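Local coordinates for protein pumilio homolog 23 (Arabidopsis thaliana, PDB 5WZJ) that binds RNA sequence-specifically through Pumilio repeats, with 18S rRNA as a recognised target, and probably regulates translation and mRNA stability, at residues Leu354-Lys359 against Tyr407-Arg412; Ile342-Leu347 against Gln374-Lys379; Asp551-Ala554 against Gln559-Ser562; Lys511-Cys516 against Glu522-Glu527; Asp78-Phe83 against Lys109-His114. One frame throughout, in Å; residues are numbered along the deposited sequence.

Contact 1 (Leu354-Lys359 against Tyr407-Arg412). With nucleotides of chain B.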
# COMPACT_ATOMS: atom_id res chain seq x y z
N LEU A 354 3.37 -6.51 23.08
CA LEU A 354 3.36 -6.29 21.64
C LEU A 354 4.42 -5.28 21.23
O LEU A 354 5.15 -5.50 20.26
CB LEU A 354 1.97 -5.85 21.19
CG LEU A 354 0.86 -6.91 21.29
CD1 LEU A 354 -0.51 -6.30 21.00
CD2 LEU A 354 1.13 -8.06 20.34
N LEU A 355 4.55 -4.18 21.98
CA LEU A 355 5.57 -3.19 21.65
C LEU A 355 6.98 -3.74 21.86
O LEU A 355 7.87 -3.50 21.05
CB LEU A 355 5.37 -1.92 22.47
CG LEU A 355 4.08 -1.14 22.20
CD1 LEU A 355 3.93 -0.03 23.23
CD2 LEU A 355 4.07 -0.56 20.79
N GLU A 356 7.18 -4.50 22.95
CA GLU A 356 8.49 -5.10 23.21
C GLU A 356 8.91 -6.04 22.09
O GLU A 356 10.09 -6.08 21.71
CB GLU A 356 8.46 -5.86 24.54
CG GLU A 356 8.45 -4.97 25.78
CD GLU A 356 8.20 -5.76 27.06
OE1 GLU A 356 7.89 -6.97 26.98
OE2 GLU A 356 8.30 -5.17 28.15
N GLN A 357 7.96 -6.81 21.54
CA GLN A 357 8.28 -7.84 20.56
C GLN A 357 8.20 -7.35 19.11
O GLN A 357 8.19 -8.17 18.19
CB GLN A 357 7.37 -9.04 20.76
CG GLN A 357 7.46 -9.62 22.17
CD GLN A 357 6.53 -10.79 22.37
OE1 GLN A 357 6.23 -11.52 21.42
NE2 GLN A 357 6.05 -10.96 23.58
N GLY A 358 8.15 -6.04 18.88
CA GLY A 358 8.18 -5.51 17.53
C GLY A 358 6.89 -5.67 16.76
O GLY A 358 6.92 -5.89 15.54
N LYS A 359 5.75 -5.56 17.43
CA LYS A 359 4.43 -5.76 16.85
C LYS A 359 3.58 -4.51 17.01
O LYS A 359 2.37 -4.57 17.22
CB LYS A 359 3.75 -6.98 17.49
CG LYS A 359 4.54 -8.29 17.34
CD LYS A 359 4.75 -8.64 15.86
CE LYS A 359 5.49 -9.98 15.68
NZ LYS A 359 6.84 -9.97 16.33
N TYR A 407 14.34 2.45 19.84
CA TYR A 407 15.46 2.78 20.72
C TYR A 407 15.08 2.65 22.18
O TYR A 407 15.86 2.15 23.00
CB TYR A 407 15.98 4.19 20.43
CG TYR A 407 16.68 4.33 19.11
CD1 TYR A 407 15.98 4.68 17.96
CD2 TYR A 407 18.06 4.12 19.00
CE1 TYR A 407 16.62 4.81 16.74
CE2 TYR A 407 18.70 4.25 17.77
CZ TYR A 407 17.98 4.59 16.65
OH TYR A 407 18.61 4.72 15.43
N TYR A 408 13.88 3.10 22.55
CA TYR A 408 13.49 3.01 23.95
C TYR A 408 13.30 1.56 24.39
O TYR A 408 13.76 1.17 25.46
CB TYR A 408 12.21 3.82 24.22
CG TYR A 408 11.65 3.50 25.58
CD1 TYR A 408 12.27 3.95 26.73
CD2 TYR A 408 10.53 2.69 25.71
CE1 TYR A 408 11.77 3.63 27.99
CE2 TYR A 408 10.02 2.36 26.96
CZ TYR A 408 10.64 2.83 28.09
OH TYR A 408 10.14 2.50 29.33
N PHE A 409 12.61 0.75 23.58
CA PHE A 409 12.39 -0.62 24.03
C PHE A 409 13.63 -1.48 23.86
O PHE A 409 13.74 -2.51 24.53
CB PHE A 409 11.19 -1.24 23.31
CG PHE A 409 9.87 -0.88 23.93
CD1 PHE A 409 9.39 -1.59 25.02
CD2 PHE A 409 9.11 0.18 23.44
CE1 PHE A 409 8.18 -1.26 25.61
CE2 PHE A 409 7.89 0.51 24.03
CZ PHE A 409 7.43 -0.20 25.12
N GLY A 410 14.58 -1.07 23.03
CA GLY A 410 15.81 -1.81 22.91
C GLY A 410 16.96 -1.36 23.78
O GLY A 410 18.05 -1.93 23.67
N CYS A 411 16.77 -0.37 24.65
CA CYS A 411 17.92 0.22 25.32
C CYS A 411 18.34 -0.61 26.53
O CYS A 411 17.58 -1.44 27.04
CB CYS A 411 17.63 1.65 25.75
SG CYS A 411 16.60 1.78 27.21
N ARG A 412 19.56 -0.34 27.00
CA ARG A 412 20.12 -1.08 28.13
C ARG A 412 19.33 -0.82 29.40
O ARG A 412 18.92 -1.77 30.09
CB ARG A 412 21.59 -0.70 28.32
P U B 6 9.48 -2.28 11.02
OP1 U B 6 9.54 -2.08 12.49
OP2 U B 6 10.30 -1.44 10.13
O5' U B 6 9.82 -3.79 10.67
C5' U B 6 10.74 -4.57 11.42
C4' U B 6 10.33 -6.02 11.43
O4' U B 6 9.20 -6.18 12.32
C3' U B 6 9.89 -6.56 10.06
O3' U B 6 10.29 -7.93 9.92
C2' U B 6 8.36 -6.47 10.14
O2' U B 6 7.68 -7.39 9.31
C1' U B 6 8.11 -6.75 11.61
N1 U B 6 6.86 -6.17 12.15
C2 U B 6 5.83 -7.03 12.49
O2 U B 6 5.91 -8.24 12.33
N3 U B 6 4.71 -6.43 13.00
C4 U B 6 4.52 -5.08 13.23
O4 U B 6 3.45 -4.67 13.71
C5 U B 6 5.63 -4.25 12.86
C6 U B 6 6.74 -4.81 12.34

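Contact 2 (Ile342-Leu347 against Gln374-Lys379)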
# COMPACT_ATOMS: atom_id res chain seq x y z
N ILE A 342 -14.25 -7.30 22.38
CA ILE A 342 -13.52 -8.56 22.41
C ILE A 342 -12.05 -8.33 22.07
O ILE A 342 -11.15 -8.87 22.72
CB ILE A 342 -14.18 -9.58 21.47
CG1 ILE A 342 -15.49 -10.07 22.07
CG2 ILE A 342 -13.25 -10.74 21.20
CD1 ILE A 342 -16.45 -10.67 21.07
N MET A 343 -11.79 -7.49 21.07
CA MET A 343 -10.40 -7.23 20.71
C MET A 343 -9.66 -6.51 21.83
O MET A 343 -8.49 -6.80 22.10
CB MET A 343 -10.33 -6.43 19.41
CG MET A 343 -10.88 -7.20 18.19
SD MET A 343 -10.63 -6.29 16.67
CE MET A 343 -11.52 -4.77 17.01
N TRP A 344 -10.33 -5.58 22.51
CA TRP A 344 -9.65 -4.86 23.58
C TRP A 344 -9.31 -5.78 24.74
O TRP A 344 -8.21 -5.71 25.30
CB TRP A 344 -10.51 -3.68 24.05
CG TRP A 344 -9.79 -2.77 25.00
CD1 TRP A 344 -8.92 -1.77 24.68
CD2 TRP A 344 -9.90 -2.78 26.42
NE1 TRP A 344 -8.47 -1.15 25.83
CE2 TRP A 344 -9.06 -1.76 26.91
CE3 TRP A 344 -10.63 -3.55 27.33
CZ2 TRP A 344 -8.92 -1.49 28.27
CZ3 TRP A 344 -10.49 -3.29 28.67
CH2 TRP A 344 -9.65 -2.27 29.13
N GLU A 345 -10.23 -6.68 25.10
CA GLU A 345 -9.98 -7.60 26.21
C GLU A 345 -8.80 -8.53 25.92
O GLU A 345 -7.99 -8.81 26.81
CB GLU A 345 -11.23 -8.40 26.53
CG GLU A 345 -12.33 -7.60 27.21
CD GLU A 345 -13.64 -8.37 27.31
OE1 GLU A 345 -13.63 -9.61 27.12
OE2 GLU A 345 -14.69 -7.73 27.56
N GLU A 346 -8.70 -9.04 24.68
CA GLU A 346 -7.65 -10.01 24.40
C GLU A 346 -6.28 -9.36 24.25
O GLU A 346 -5.26 -10.00 24.54
CB GLU A 346 -7.98 -10.82 23.14
CG GLU A 346 -9.24 -11.70 23.23
CD GLU A 346 -9.31 -12.76 22.11
OE1 GLU A 346 -8.25 -13.30 21.75
OE2 GLU A 346 -10.42 -13.04 21.58
N LEU A 347 -6.23 -8.11 23.79
CA LEU A 347 -4.97 -7.49 23.36
C LEU A 347 -4.50 -6.32 24.21
O LEU A 347 -3.29 -6.13 24.37
CB LEU A 347 -5.11 -7.00 21.90
CG LEU A 347 -5.35 -8.08 20.85
CD1 LEU A 347 -5.68 -7.44 19.51
CD2 LEU A 347 -4.13 -8.98 20.74
N GLN A 374 -15.77 4.43 17.25
CA GLN A 374 -16.18 5.27 18.38
C GLN A 374 -16.45 4.42 19.63
O GLN A 374 -17.51 4.49 20.24
CB GLN A 374 -17.39 6.12 18.01
CG GLN A 374 -17.12 7.13 16.90
CD GLN A 374 -18.39 7.61 16.22
OE1 GLN A 374 -19.49 7.45 16.75
NE2 GLN A 374 -18.25 8.18 15.03
N SER A 375 -15.45 3.63 20.01
CA SER A 375 -15.60 2.73 21.14
C SER A 375 -14.23 2.46 21.74
O SER A 375 -13.26 2.26 21.01
CB SER A 375 -16.28 1.42 20.69
OG SER A 375 -16.36 0.50 21.76
N HIS A 376 -14.15 2.46 23.07
CA HIS A 376 -12.91 2.18 23.80
C HIS A 376 -11.80 3.17 23.46
O HIS A 376 -10.62 2.86 23.63
CB HIS A 376 -12.41 0.75 23.54
CG HIS A 376 -13.33 -0.32 24.03
ND1 HIS A 376 -14.61 -0.48 23.53
CD2 HIS A 376 -13.17 -1.28 24.97
CE1 HIS A 376 -15.19 -1.50 24.14
NE2 HIS A 376 -14.34 -2.01 25.01
N GLU A 377 -12.16 4.37 22.98
CA GLU A 377 -11.15 5.35 22.59
C GLU A 377 -10.25 5.70 23.77
O GLU A 377 -9.02 5.59 23.68
CB GLU A 377 -11.82 6.61 22.04
CG GLU A 377 -12.77 6.39 20.89
CD GLU A 377 -14.21 6.55 21.31
OE1 GLU A 377 -14.62 5.93 22.32
OE2 GLU A 377 -14.93 7.32 20.64
N ASN A 378 -10.85 6.13 24.87
CA ASN A 378 -10.06 6.51 26.04
C ASN A 378 -9.29 5.31 26.58
O ASN A 378 -8.12 5.44 26.96
CB ASN A 378 -10.96 7.12 27.11
CG ASN A 378 -10.17 7.86 28.17
OD1 ASN A 378 -9.51 8.87 27.88
ND2 ASN A 378 -10.23 7.39 29.40
N LYS A 379 -9.93 4.14 26.61
CA LYS A 379 -9.24 2.94 27.10
C LYS A 379 -8.02 2.61 26.25
O LYS A 379 -6.99 2.17 26.78
CB LYS A 379 -10.22 1.76 27.13
CG LYS A 379 -11.15 1.73 28.34
CD LYS A 379 -12.21 0.65 28.16
CE LYS A 379 -13.29 0.73 29.22
NZ LYS A 379 -12.88 0.06 30.47

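Contact 3 (Asp551-Ala554 against Gln559-Ser562)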
# COMPACT_ATOMS: atom_id res chain seq x y z
N ASP A 551 8.45 37.73 -0.70
CA ASP A 551 8.89 38.91 -1.44
C ASP A 551 8.10 40.15 -1.01
O ASP A 551 8.68 41.23 -0.84
CB ASP A 551 8.75 38.69 -2.95
CG ASP A 551 9.76 37.70 -3.50
OD1 ASP A 551 10.82 37.51 -2.87
OD2 ASP A 551 9.50 37.13 -4.57
N GLY A 552 6.78 40.02 -0.84
CA GLY A 552 5.97 41.15 -0.41
C GLY A 552 6.29 41.61 1.00
O GLY A 552 6.23 42.80 1.30
N TYR A 553 6.62 40.66 1.88
CA TYR A 553 7.05 41.02 3.23
C TYR A 553 8.34 41.83 3.20
O TYR A 553 8.49 42.81 3.94
CB TYR A 553 7.23 39.76 4.09
CG TYR A 553 7.83 40.07 5.44
CD1 TYR A 553 7.11 40.80 6.39
CD2 TYR A 553 9.13 39.69 5.75
CE1 TYR A 553 7.67 41.10 7.62
CE2 TYR A 553 9.69 39.99 6.98
CZ TYR A 553 8.96 40.70 7.91
OH TYR A 553 9.52 41.01 9.13
N ALA A 554 9.29 41.44 2.34
CA ALA A 554 10.55 42.17 2.26
C ALA A 554 10.35 43.57 1.69
O ALA A 554 10.94 44.54 2.19
CB ALA A 554 11.56 41.39 1.41
N GLN A 559 2.05 46.49 3.99
CA GLN A 559 0.94 45.90 3.25
C GLN A 559 0.86 44.39 3.47
O GLN A 559 -0.24 43.83 3.58
CB GLN A 559 1.08 46.25 1.76
CG GLN A 559 1.00 47.77 1.48
CD GLN A 559 1.09 48.12 -0.00
OE1 GLN A 559 1.20 47.25 -0.86
NE2 GLN A 559 1.04 49.41 -0.31
N TRP A 560 2.01 43.73 3.56
CA TRP A 560 2.02 42.30 3.87
C TRP A 560 1.31 42.02 5.19
O TRP A 560 0.48 41.11 5.28
CB TRP A 560 3.47 41.79 3.92
CG TRP A 560 3.62 40.30 4.15
CD1 TRP A 560 3.71 39.34 3.20
CD2 TRP A 560 3.70 39.62 5.42
NE1 TRP A 560 3.85 38.10 3.78
CE2 TRP A 560 3.85 38.24 5.15
CE3 TRP A 560 3.66 40.03 6.76
CZ2 TRP A 560 3.96 37.28 6.16
CZ3 TRP A 560 3.77 39.07 7.76
CH2 TRP A 560 3.91 37.71 7.45
N LYS A 561 1.62 42.82 6.22
CA LYS A 561 1.03 42.60 7.54
C LYS A 561 -0.48 42.82 7.54
O LYS A 561 -1.22 42.04 8.14
CB LYS A 561 1.70 43.51 8.57
CG LYS A 561 3.09 43.07 9.02
CD LYS A 561 3.94 44.24 9.53
CE LYS A 561 3.48 44.74 10.89
NZ LYS A 561 4.27 45.93 11.34
N SER A 562 -0.95 43.88 6.88
CA SER A 562 -2.40 44.11 6.88
C SER A 562 -3.15 43.06 6.09
O SER A 562 -4.29 42.72 6.44
CB SER A 562 -2.72 45.51 6.36
OG SER A 562 -2.21 45.69 5.05

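Contact 4 (Lys511-Cys516 against Glu522-Glu527)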
# COMPACT_ATOMS: atom_id res chain seq x y z
N LYS A 511 2.32 24.91 7.96
CA LYS A 511 1.21 24.65 8.87
C LYS A 511 1.37 25.40 10.18
O LYS A 511 0.37 25.80 10.79
CB LYS A 511 1.07 23.14 9.07
CG LYS A 511 0.87 22.44 7.72
CD LYS A 511 0.47 20.99 7.82
CE LYS A 511 0.33 20.39 6.42
NZ LYS A 511 0.03 18.93 6.45
N CYS A 512 2.61 25.64 10.61
CA CYS A 512 2.83 26.58 11.71
C CYS A 512 2.35 27.97 11.33
O CYS A 512 1.61 28.61 12.08
CB CYS A 512 4.31 26.63 12.09
SG CYS A 512 4.91 25.16 12.96
N PHE A 513 2.78 28.45 10.16
CA PHE A 513 2.39 29.78 9.70
C PHE A 513 0.87 29.93 9.70
O PHE A 513 0.33 30.91 10.22
CB PHE A 513 2.97 30.03 8.30
CG PHE A 513 2.79 31.44 7.81
CD1 PHE A 513 1.63 31.82 7.14
CD2 PHE A 513 3.78 32.39 8.01
CE1 PHE A 513 1.47 33.11 6.68
CE2 PHE A 513 3.63 33.69 7.55
CZ PHE A 513 2.46 34.05 6.88
N ASP A 514 0.17 28.93 9.16
CA ASP A 514 -1.28 29.00 9.09
C ASP A 514 -1.93 29.06 10.46
O ASP A 514 -2.98 29.69 10.63
CB ASP A 514 -1.83 27.80 8.31
CG ASP A 514 -1.67 27.97 6.80
OD1 ASP A 514 -1.36 29.09 6.35
OD2 ASP A 514 -1.88 26.98 6.07
N ALA A 515 -1.32 28.44 11.47
CA ALA A 515 -1.90 28.41 12.81
C ALA A 515 -1.49 29.60 13.68
O ALA A 515 -1.90 29.65 14.85
CB ALA A 515 -1.51 27.09 13.50
N CYS A 516 -0.74 30.56 13.15
CA CYS A 516 -0.16 31.65 13.92
C CYS A 516 -0.95 32.94 13.81
O CYS A 516 -1.64 33.20 12.82
CB CYS A 516 1.27 31.94 13.47
SG CYS A 516 2.43 30.84 14.14
N GLU A 522 4.93 37.03 11.22
CA GLU A 522 6.03 37.92 10.87
C GLU A 522 7.38 37.33 11.26
O GLU A 522 8.35 37.42 10.50
CB GLU A 522 5.83 39.28 11.54
CG GLU A 522 6.87 40.27 11.14
CD GLU A 522 6.50 41.69 11.50
OE1 GLU A 522 5.46 41.91 12.16
OE2 GLU A 522 7.28 42.59 11.11
N ALA A 523 7.46 36.70 12.44
CA ALA A 523 8.71 36.07 12.84
C ALA A 523 9.11 34.95 11.87
O ALA A 523 10.27 34.86 11.46
CB ALA A 523 8.60 35.52 14.27
N ILE A 524 8.16 34.11 11.47
CA ILE A 524 8.45 33.05 10.50
C ILE A 524 8.88 33.66 9.17
O ILE A 524 9.84 33.21 8.53
CB ILE A 524 7.23 32.13 10.31
CG1 ILE A 524 6.98 31.29 11.57
CG2 ILE A 524 7.43 31.22 9.09
CD1 ILE A 524 5.59 30.66 11.58
N ALA A 525 8.15 34.69 8.71
CA ALA A 525 8.48 35.31 7.43
C ALA A 525 9.87 35.92 7.46
O ALA A 525 10.63 35.81 6.49
CB ALA A 525 7.43 36.36 7.08
N SER A 526 10.22 36.53 8.59
CA SER A 526 11.55 37.11 8.75
C SER A 526 12.63 36.04 8.68
O SER A 526 13.71 36.27 8.11
CB SER A 526 11.59 37.85 10.09
OG SER A 526 12.84 38.46 10.31
N GLU A 527 12.37 34.85 9.24
CA GLU A 527 13.37 33.79 9.21
C GLU A 527 13.55 33.23 7.80
O GLU A 527 14.68 32.94 7.38
CB GLU A 527 13.01 32.69 10.20
CG GLU A 527 13.15 33.13 11.65
CD GLU A 527 12.93 32.00 12.65
OE1 GLU A 527 12.33 32.25 13.72
OE2 GLU A 527 13.37 30.87 12.37

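Contact 5 (Asp78-Phe83 against Lys109-His114)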
# COMPACT_ATOMS: atom_id res chain seq x y z
N ASP A 78 -5.21 -5.64 -34.58
CA ASP A 78 -5.54 -6.83 -35.35
C ASP A 78 -4.39 -7.83 -35.35
O ASP A 78 -4.60 -9.03 -35.18
CB ASP A 78 -5.91 -6.47 -36.79
CG ASP A 78 -7.30 -5.87 -36.90
OD1 ASP A 78 -8.10 -6.01 -35.95
OD2 ASP A 78 -7.59 -5.26 -37.96
N GLN A 79 -3.16 -7.33 -35.53
CA GLN A 79 -2.01 -8.23 -35.59
C GLN A 79 -1.71 -8.81 -34.22
O GLN A 79 -1.32 -9.98 -34.10
CB GLN A 79 -0.79 -7.48 -36.15
CG GLN A 79 -0.87 -7.15 -37.65
CD GLN A 79 -2.09 -6.29 -38.01
OE1 GLN A 79 -2.34 -5.24 -37.41
NE2 GLN A 79 -2.87 -6.75 -38.99
N LEU A 80 -1.88 -8.00 -33.17
CA LEU A 80 -1.74 -8.49 -31.81
C LEU A 80 -2.70 -9.64 -31.53
O LEU A 80 -2.30 -10.70 -31.05
CB LEU A 80 -1.97 -7.35 -30.82
CG LEU A 80 -2.09 -7.79 -29.36
CD1 LEU A 80 -0.76 -8.36 -28.83
CD2 LEU A 80 -2.54 -6.63 -28.51
N CYS A 81 -3.99 -9.44 -31.85
CA CYS A 81 -4.99 -10.48 -31.60
C CYS A 81 -4.70 -11.73 -32.41
O CYS A 81 -4.93 -12.85 -31.94
CB CYS A 81 -6.39 -9.94 -31.90
SG CYS A 81 -6.86 -8.67 -30.73
N SER A 82 -4.21 -11.56 -33.64
CA SER A 82 -3.83 -12.72 -34.44
C SER A 82 -2.68 -13.48 -33.79
O SER A 82 -2.67 -14.72 -33.80
CB SER A 82 -3.47 -12.28 -35.86
OG SER A 82 -4.54 -11.57 -36.46
N PHE A 83 -1.71 -12.76 -33.23
CA PHE A 83 -0.61 -13.44 -32.54
C PHE A 83 -1.13 -14.22 -31.34
O PHE A 83 -0.76 -15.37 -31.12
CB PHE A 83 0.46 -12.45 -32.08
CG PHE A 83 1.49 -13.09 -31.20
CD1 PHE A 83 2.57 -13.75 -31.76
CD2 PHE A 83 1.35 -13.09 -29.82
CE1 PHE A 83 3.51 -14.37 -30.96
CE2 PHE A 83 2.29 -13.71 -29.02
CZ PHE A 83 3.37 -14.35 -29.59
N LYS A 109 -0.11 -6.22 -21.90
CA LYS A 109 0.03 -4.77 -21.82
C LYS A 109 -0.41 -4.10 -23.11
O LYS A 109 -1.04 -3.04 -23.08
CB LYS A 109 1.49 -4.38 -21.54
CG LYS A 109 2.01 -4.75 -20.18
CD LYS A 109 3.45 -4.24 -20.05
CE LYS A 109 4.07 -4.62 -18.71
NZ LYS A 109 5.51 -4.22 -18.68
N SER A 110 -0.06 -4.71 -24.24
CA SER A 110 -0.44 -4.19 -25.54
C SER A 110 -1.96 -4.22 -25.75
O SER A 110 -2.54 -3.26 -26.26
CB SER A 110 0.28 -4.99 -26.63
OG SER A 110 0.08 -4.45 -27.93
N LEU A 111 -2.61 -5.33 -25.36
CA LEU A 111 -4.08 -5.36 -25.37
C LEU A 111 -4.65 -4.25 -24.50
O LEU A 111 -5.63 -3.60 -24.88
CB LEU A 111 -4.59 -6.70 -24.83
CG LEU A 111 -4.92 -7.88 -25.71
CD1 LEU A 111 -5.52 -8.97 -24.80
CD2 LEU A 111 -5.89 -7.48 -26.80
N ALA A 112 -4.07 -4.06 -23.32
CA ALA A 112 -4.56 -3.06 -22.38
C ALA A 112 -4.53 -1.65 -22.96
O ALA A 112 -5.31 -0.80 -22.52
CB ALA A 112 -3.74 -3.11 -21.09
N THR A 113 -3.63 -1.37 -23.92
CA THR A 113 -3.60 -0.02 -24.50
C THR A 113 -4.85 0.27 -25.32
O THR A 113 -5.09 1.44 -25.64
CB THR A 113 -2.35 0.21 -25.38
OG1 THR A 113 -2.40 -0.64 -26.53
CG2 THR A 113 -1.03 -0.07 -24.62
N HIS A 114 -5.64 -0.74 -25.68
CA HIS A 114 -6.84 -0.54 -26.49
C HIS A 114 -8.13 -0.52 -25.67
O HIS A 114 -9.22 -0.35 -26.24
CB HIS A 114 -6.92 -1.63 -27.56
CG HIS A 114 -5.75 -1.64 -28.48
ND1 HIS A 114 -5.64 -0.79 -29.56
CD2 HIS A 114 -4.61 -2.38 -28.47
CE1 HIS A 114 -4.50 -1.01 -30.18
NE2 HIS A 114 -3.85 -1.97 -29.54

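Contact 1 (Leu354-Lys359 against Tyr407-Arg412)
Glu356 and Phe409 bring the backbones within 6.0 Å, CA to CA, where the end of helix 351-356 meets helix 405-410. The first of these helices closes in a Schellman motif: Lys359 N bonds Leu354 O at 2.9 Å, Gly358 N reaches Leu355 O weakly, and Gly358 takes the positive phi of the C' position. This helix end belongs to the RNA-binding superhelix of Pumilio repeats. Phe409 carries the packing. Leu355 CB sits over one face of its ring, 4.1 Å from the centroid and 26° off the normal, while Glu356 CG lies 3.6 Å from Phe409 CD1 and runs across the ring at about a right angle. Tyr408 CD2 lies above the opposite face. Beyond CG the Glu356 chain is extended, and its carboxylate forms a salt bridge with Lys352. Replacing Phe409 by an alanine would probably open a gap between the two helices and leave Leu355 CB and Glu356 CG without their aromatic cover. On the RNA side, Gly358 O approaches C6 of U6 of chain B. Lys359, bent at chi2 and chi4, passes its CD 3.6 Å from N3 of this uridine and gives its NZ to Gln357 O at 2.9 Å.

Contact 2 (Ile342-Leu347 against Gln374-Lys379)
This is a surface contact in which Trp344, on helix 337-347 within Pumilio repeat 6, packs against His376 and Lys379 at the start of helix 377-388. The nearest CA atoms, of Trp344 and His376, are 7.8 Å apart, and side chains span the interval. With its CG anti to the backbone N (chi1 -171°), the indole swings out toward the neighbouring helix. Lys379 lays its aliphatic chain across it at about a right angle: Lys379 CB comes within 3.6 Å of Trp344 NE1, and Lys379 CD rests over the face of the six-membered ring, 4.0 Å from its centroid, as a CH-pi contact. The imidazole approaches obliquely from the same side of the indole, its plane 51° from that of the Trp344 five-membered ring, with His376 CD2 3.7 Å from Trp344 CG. His376 holds the N-cap position, and its ND1 shares a hydrogen bond of 2.7 Å with Ser375 OG, which probably limits rotation of the ring and keeps CD2 turned to the tryptophan. A serine in place of Trp344 would probably leave the Lys379 methylenes and His376 CD2 without their aromatic partner and let the lysine chain swing. Behind this pair, Met343 and Leu347 of the same helix turn inward onto Leu314. Such side-chain packing between helices that are neighbours in space but not in sequence is typical of an alpha-helical solenoid, here the superhelix of Pumilio repeats.

Contact 3 (Asp551-Ala554 against Gln559-Ser562)
Ser562 OG donates to Gln559 O at 3.1 Å, across the turn of helix 557-565 that presents Trp560 to Tyr553 of helix 550-555. These two short consecutive helices, joined by a tight turn, meet near the C-terminal end of the superhelix, and they come close: Tyr553 CA and Trp560 CA are 5.2 Å apart. Such proximity puts the indole directly over backbone, with Trp560 CD1 at 3.5 Å from Tyr553 N. Gly552 lies beside it, and a CB there would point toward the indole, about 4.1 Å from Trp560 CD1. Tyr553 CB stands almost exactly above the five-membered ring, 3.5 Å from its centroid and 6° off the normal, in a CH-pi contact. From there CG, anti to the backbone N (chi1 173°), brings the edge of the phenol over the face of the six-membered ring in a T-shaped pair with centroids 4.9 Å apart and planes at 64°. Tyr553 CD1 makes the nearest ring-to-ring approach, to Trp560 CE3. The polar ends are turned elsewhere: Trp560 NE1 bonds Leu548 O, and Tyr553 OH has a weak bond to Glu522. The two helices are thus joined by CH-pi and edge-to-face packing, and the bond from the indole N-H to Leu548 O probably restrains the turn of the ring.

Contact 4 (Lys511-Cys516 against Glu522-Glu527)
Ile524 has CG1 beside its backbone N (chi1 -69°) and an extended chi2 of 164°, which sends CD1 straight at helix 503-514, while CG2 takes the position anti to the N. Phe513 holds CG anti to its own N (chi1 -172°), which turns the ring's edge to the isoleucine, the two side chains crossing at a slant. The two branches do different work. Ile524 CD1 settles on the backbone of the partner helix, 3.8 Å from Phe513 CA, between Cys512 CB at 4.3 Å and Cys516 SG at 4.1 Å. Ile524 CG2 meets the phenyl at its edge, near the ring plane, with 4.0 Å to Phe513 CD2. All four residues are buried, and helices 503-514 and 518-530 pair here within Pumilio repeat 8, separated by a tight turn.

Polar groups are kept to the margins. Arg521, in the second helix, donates to Asp514 O and thereby ties the end of the first helix to the start of the next, and Glu527 takes hydrogen bonds from Gly494 N and Phe496 N. Lys511 extends from the far side of its helix to O6 of a guanine base of the bound RNA and to Glu473 in a salt bridge, an arrangement consistent with the repeat reading bases on that surface. The phenyl of Phe513 also packs on Trp560, continuing the core toward the C terminus. With no hydrogen bond across it, the interface depends on shape and dispersion: a branched aliphatic chain plugged between a ring edge and two thiol-bearing residues, while the charged groups named here lie around it, not in it.

Contact 5 (Asp78-Phe83 against Lys109-His114)
The flat group at this contact is the Ser110-Leu111 peptide, and Leu80 CD2 lies over one face of it, almost directly above the nitrogen, 3.4 Å from Leu111 N. The carbonyl side of the same peptide is used differently: Ser110 O receives Thr113 N and, more closely, Thr113 OG1 at 2.6 Å, the hydroxyl tilted 17° from the carbonyl plane. Two donors thus grip that oxygen toward the C-terminal part of helix 100-112. Leu80 reaches the peptide because its CG is anti to the backbone N (chi1 170°), which carries its CD2 from helix 77-87 to the other helix.

The same methyl also meets side chains. Ser110 OG lies 3.5 Å from Leu80 CD2, and Leu111 CD2 lies 3.9 Å from Leu80 CD2 in an apolar contact. Cys81 SG adds a looser approach, 4.2 Å from Leu111 CD2. The hydroxyl of Ser110 is not left with carbon neighbours alone, for its OG is hydrogen-bonded to Leu72 O at the end of helix 64-74, which Leu80 also touches. Helix 121-137 touches Cys81 through Val123 and Ala127 and Leu111 through Leu128; helix 146-160 touches Leu111 through Leu158.

The contact joins Pumilio repeat 1, which holds 78-83, to repeat 2, which holds 109-114, as neighbouring units of the superhelix. Its chemistry is that of a buried core: a leucine methyl seated on a peptide face beside Ser110 and Leu111, with the Cys81 thiol against Leu111. The Ser110 hydroxyl is satisfied by a main-chain carbonyl and so, though buried, keeps a polar partner within the packing between repeats.

Overall arrangement
From the N terminus, contact 5 comes first and closes a loop of 25 residues between repeats 1 and 2, on the opposite side of the chain's centre from contacts 1 and 2. Far along the chain, contacts 2 and 1 cross: 342-347, 354-359, 374-379 and 407-412 follow in that order, and neither loop encloses the other. Contact 2 ties helix 337-347 to 377-388, contact 1 ties 351-356 to 405-410, and their centres are about 22 Å apart. Contact 4 then closes a short turn in repeat 8, and contact 3 another between helices 550-555 and 557-565. These last two are in series and touch, Trp560 CZ2 lying 3.6 Å from Phe513 CZ, which joins the short helices to repeat 8.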